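Local structure of type I modular polyketide synthase (Streptomyces albus subsp. albus, 6IYT) at residues 320-323 with 324-327; 364-367 with 368-371. The protein probably transfers an ethylmalonyl extender unit from coenzyme A to the acyl carrier protein during salinomycin biosynthesis, as an acyltransferase domain. All coordinates share one frame; numbering follows the deposited sequence.

Interaction 1: residues 320-323 with 324-327; sequences HCAQ and VDPL
Val324 meets the carbonyl oxygen of Cys321 with both its N-H and a methyl: one hydrogen bond, one close van der Waals contact. The bond from Val324 N to Cys321 O is nearly straight (3.1 Å, 170°), while methyl CG2 of Val324 rests 3.2 Å from Cys321 O. With CG1 beside the backbone N (chi1 -51°), CG2 falls between that N and the carbonyl carbon, which sets it against the oxygen. One residue on, Asp325 N bonds to Ala322 O (2.9 Å), and Asp325 CB lies 3.4 Å from Ala322 O. This one-turn, 3-10-like coil leads into helix 328-334, and its tight part is Cys321 O against Val324 N and CG2, both residues being buried. The rest is looser and partly open to solvent: exposed Pro326 has no N-H to offer, and its CD merely leans on Gln323 O at 3.3 Å, while Ala322 CB stands 3.8 Å from Asp325 OD2. The polar ends are taken up by other parts of the chain: Gln323 NE2 by Lys249 O, Asp325 OD1 by Arg371 NE in a salt bridge. His320, whose NE2 bonds to Ser213 OG and ND1 to Arg372 O, immediately precedes the coil. Bonds at both imidazole nitrogens fix the rotation of the ring and point NE2 at Ser213, consistent with the Ser-His dyad of acyltransferases.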
loop_
_atom_site.group_PDB
_atom_site.type_symbol
_atom_site.label_atom_id
_atom_site.label_comp_id
_atom_site.label_asym_id
_atom_site.label_seq_id
_atom_site.Cartn_x
_atom_site.Cartn_y
_atom_site.Cartn_z
ATOM N N HIS A 320 -6.450 -19.106 6.056
ATOM C CA HIS A 320 -7.483 -19.027 5.037
ATOM C C HIS A 320 -7.826 -20.413 4.479
ATOM O O HIS A 320 -8.208 -20.545 3.326
ATOM C CB HIS A 320 -7.055 -18.078 3.897
ATOM C CG HIS A 320 -6.744 -16.696 4.361
ATOM N ND1 HIS A 320 -7.691 -15.895 4.958
ATOM C CD2 HIS A 320 -5.560 -16.055 4.524
ATOM C CE1 HIS A 320 -7.124 -14.774 5.370
ATOM N NE2 HIS A 320 -5.829 -14.875 5.181
ATOM N N CYS A 321 -7.668 -21.420 5.307
ATOM C CA CYS A 321 -8.127 -22.761 5.013
ATOM C C CYS A 321 -8.376 -23.511 6.327
ATOM O O CYS A 321 -8.269 -22.921 7.411
ATOM C CB CYS A 321 -7.095 -23.496 4.152
ATOM S SG CYS A 321 -5.599 -23.907 5.029
ATOM N N ALA A 322 -8.763 -24.788 6.227
ATOM C CA ALA A 322 -9.154 -25.574 7.408
ATOM C C ALA A 322 -8.037 -25.771 8.429
ATOM O O ALA A 322 -8.296 -26.168 9.562
ATOM C CB ALA A 322 -9.693 -26.931 6.970
ATOM N N GLN A 323 -6.794 -25.502 8.051
ATOM C CA GLN A 323 -5.684 -25.566 9.040
ATOM C C GLN A 323 -5.899 -24.647 10.215
ATOM O O GLN A 323 -5.367 -24.896 11.292
ATOM C CB GLN A 323 -4.330 -25.250 8.406
ATOM C CG GLN A 323 -3.821 -26.357 7.483
ATOM C CD GLN A 323 -2.321 -26.266 7.197
ATOM O OE1 GLN A 323 -1.518 -25.773 8.031
ATOM N NE2 GLN A 323 -1.924 -26.765 6.032
ATOM N N VAL A 324 -6.675 -23.589 10.025
ATOM C CA VAL A 324 -6.903 -22.680 11.123
ATOM C C VAL A 324 -8.063 -23.124 12.019
ATOM O O VAL A 324 -8.175 -22.654 13.131
ATOM C CB VAL A 324 -7.085 -21.216 10.691
ATOM C CG1 VAL A 324 -5.954 -20.775 9.772
ATOM C CG2 VAL A 324 -8.391 -21.009 10.029
ATOM N N ASP A 325 -8.851 -24.117 11.594
ATOM C CA ASP A 325 -9.958 -24.562 12.450
ATOM C C ASP A 325 -9.543 -25.034 13.854
ATOM O O ASP A 325 -10.216 -24.712 14.834
ATOM C CB ASP A 325 -10.828 -25.602 11.766
ATOM C CG ASP A 325 -11.779 -24.980 10.753
ATOM O OD1 ASP A 325 -12.316 -23.867 11.020
ATOM O OD2 ASP A 325 -11.965 -25.573 9.683
ATOM N N PRO A 326 -8.444 -25.800 13.960
ATOM C CA PRO A 326 -8.086 -26.284 15.280
ATOM C C PRO A 326 -7.702 -25.175 16.213
ATOM O O PRO A 326 -7.499 -25.425 17.408
ATOM C CB PRO A 326 -6.889 -27.196 15.018
ATOM C CG PRO A 326 -7.059 -27.664 13.623
ATOM C CD PRO A 326 -7.773 -26.567 12.885
ATOM N N LEU A 327 -7.417 -24.003 15.664
ATOM C CA LEU A 327 -6.992 -22.867 16.475
ATOM C C LEU A 327 -8.129 -21.965 16.917
ATOM O O LEU A 327 -7.907 -21.024 17.634
ATOM C CB LEU A 327 -5.965 -22.023 15.732
ATOM C CG LEU A 327 -4.710 -22.770 15.320
ATOM C CD1 LEU A 327 -3.718 -21.801 14.698
ATOM C CD2 LEU A 327 -4.111 -23.501 16.506
#

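Interaction 2: residues 364-367 with 368-371; sequences SYWF and ENCR
The last two turns of helix 363-371, next to the probable nucleophile elbow at Ser213, carry this contact, in which aromatic side chains of one turn lie against the residues of the next. Phe367 and Arg371 run side by side in the same direction, and Arg371 CB sits over one ring face in a CH-pi contact, 4.1 Å from the centroid of the Phe367 ring and offset toward its rim. A chi1 of 175°, CG anti to the backbone N, places the Phe367 ring beside Arg371. Glu368 crosses the same ring at an angle, its OE2 3.6 Å from Phe367 CD2, because its chain bends at chi2 (-64°); OE1 pairs with Arg372. Trp366 CE3 lies 3.9 Å from Asn369 CB, with ring and amide planes 66° apart. Asn369 OD1 accepts from Arg238 NH1, and ND2 donates to Glu216 OE2 and Ser213 O. Glu368 N to Ser364 O (3.0 Å) and Asn369 N to Tyr365 O (2.8 Å) are regular helical bonds, but Phe367 O receives only weak ones, from Cys370 N (3.1 Å) and Arg371 N (3.0 Å), as the helix runs out. Trp366 packs on Glu216 and Ile217 of helix 215-223, while Tyr365 OH bonds to Ser349 OG and Glu216 OE2; Trp366 and Cys370 also touch helix 228-245, and Phe367 stacks on His328 and packs on Ile331 of helix 328-334.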
loop_
_atom_site.group_PDB
_atom_site.type_symbol
_atom_site.label_atom_id
_atom_site.label_comp_id
_atom_site.label_asym_id
_atom_site.label_seq_id
_atom_site.Cartn_x
_atom_site.Cartn_y
_atom_site.Cartn_z
ATOM N N SER A 364 -14.512 -12.827 17.236
ATOM C CA SER A 364 -15.123 -13.720 16.235
ATOM C C SER A 364 -14.824 -13.258 14.827
ATOM O O SER A 364 -14.546 -14.073 13.913
ATOM C CB SER A 364 -16.643 -13.816 16.435
ATOM O OG SER A 364 -16.928 -14.708 17.506
ATOM N N TYR A 365 -14.846 -11.959 14.630
ATOM C CA TYR A 365 -14.438 -11.395 13.319
ATOM C C TYR A 365 -12.996 -11.717 12.973
ATOM O O TYR A 365 -12.713 -12.101 11.862
ATOM C CB TYR A 365 -14.643 -9.906 13.279
ATOM C CG TYR A 365 -14.393 -9.337 11.923
ATOM C CD1 TYR A 365 -15.386 -9.365 10.942
ATOM C CD2 TYR A 365 -13.132 -8.890 11.565
ATOM C CE1 TYR A 365 -15.130 -8.931 9.651
ATOM C CE2 TYR A 365 -12.848 -8.510 10.262
ATOM C CZ TYR A 365 -13.874 -8.410 9.351
ATOM O OH TYR A 365 -13.587 -8.076 8.066
ATOM N N TRP A 366 -12.085 -11.567 13.924
ATOM C CA TRP A 366 -10.693 -11.801 13.651
ATOM C C TRP A 366 -10.368 -13.284 13.454
ATOM O O TRP A 366 -9.530 -13.613 12.618
ATOM C CB TRP A 366 -9.807 -11.180 14.698
ATOM C CG TRP A 366 -9.885 -9.692 14.696
ATOM C CD1 TRP A 366 -10.457 -8.903 15.656
ATOM C CD2 TRP A 366 -9.561 -8.824 13.604
ATOM N NE1 TRP A 366 -10.517 -7.609 15.234
ATOM C CE2 TRP A 366 -10.023 -7.533 13.953
ATOM C CE3 TRP A 366 -9.059 -9.037 12.321
ATOM C CZ2 TRP A 366 -9.900 -6.450 13.109
ATOM C CZ3 TRP A 366 -8.903 -7.935 11.471
ATOM C CH2 TRP A 366 -9.299 -6.660 11.879
ATOM N N PHE A 367 -11.205 -14.172 14.009
ATOM C CA PHE A 367 -11.141 -15.557 13.611
ATOM C C PHE A 367 -11.585 -15.751 12.155
ATOM O O PHE A 367 -10.890 -16.368 11.379
ATOM C CB PHE A 367 -11.964 -16.456 14.500
ATOM C CG PHE A 367 -11.998 -17.881 14.017
ATOM C CD1 PHE A 367 -10.870 -18.670 14.121
ATOM C CD2 PHE A 367 -13.064 -18.341 13.282
ATOM C CE1 PHE A 367 -10.843 -19.946 13.559
ATOM C CE2 PHE A 367 -13.078 -19.648 12.764
ATOM C CZ PHE A 367 -11.952 -20.439 12.894
ATOM N N GLU A 368 -12.743 -15.209 11.791
ATOM C CA GLU A 368 -13.230 -15.337 10.416
ATOM C C GLU A 368 -12.234 -14.727 9.431
ATOM O O GLU A 368 -11.995 -15.271 8.351
ATOM C CB GLU A 368 -14.585 -14.658 10.273
ATOM C CG GLU A 368 -15.717 -15.333 11.044
ATOM C CD GLU A 368 -16.011 -16.730 10.552
ATOM O OE1 GLU A 368 -16.227 -16.894 9.318
ATOM O OE2 GLU A 368 -16.097 -17.660 11.415
ATOM N N ASN A 369 -11.632 -13.606 9.812
ATOM C CA ASN A 369 -10.634 -12.954 8.950
ATOM C C ASN A 369 -9.464 -13.883 8.593
ATOM O O ASN A 369 -9.007 -13.878 7.449
ATOM C CB ASN A 369 -10.143 -11.685 9.607
ATOM C CG ASN A 369 -8.886 -11.143 8.978
ATOM O OD1 ASN A 369 -7.753 -11.518 9.384
ATOM N ND2 ASN A 369 -9.044 -10.193 8.097
ATOM N N CYS A 370 -9.031 -14.739 9.523
ATOM C CA CYS A 370 -7.932 -15.639 9.209
ATOM C C CYS A 370 -8.358 -17.021 8.748
ATOM O O CYS A 370 -7.573 -17.736 8.160
ATOM C CB CYS A 370 -6.945 -15.726 10.341
ATOM S SG CYS A 370 -7.517 -16.546 11.821
ATOM N N ARG A 371 -9.645 -17.316 8.845
ATOM C CA ARG A 371 -10.180 -18.621 8.395
ATOM C C ARG A 371 -10.740 -18.589 7.004
ATOM O O ARG A 371 -10.538 -19.532 6.221
ATOM C CB ARG A 371 -11.247 -19.121 9.385
ATOM C CG ARG A 371 -11.987 -20.366 8.921
ATOM C CD ARG A 371 -11.082 -21.584 8.834
ATOM N NE ARG A 371 -11.770 -22.758 8.259
ATOM C CZ ARG A 371 -11.872 -23.031 6.951
ATOM N NH1 ARG A 371 -12.445 -24.173 6.563
ATOM N NH2 ARG A 371 -11.442 -22.185 6.023
#

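Along the chain the two contacts follow in series, neither nested nor crossed. Interaction 1 closes a short turn in the loop between strand 310-312 and helix 328-334; interaction 2 comes later and spans two turns of helix 363-371, just before strand 374-375. Their centres lie about 10 Å apart, and they meet directly: His320 N is probably hydrogen-bonded to Cys370 O (2.7 Å), and the side chain of Val324 packs on that of Arg371, beside the Asp325-Arg371 salt bridge. The end of the helix is thus tied to the histidine loop. Ser213, in the probable nucleophile elbow, is a partner common to both contacts.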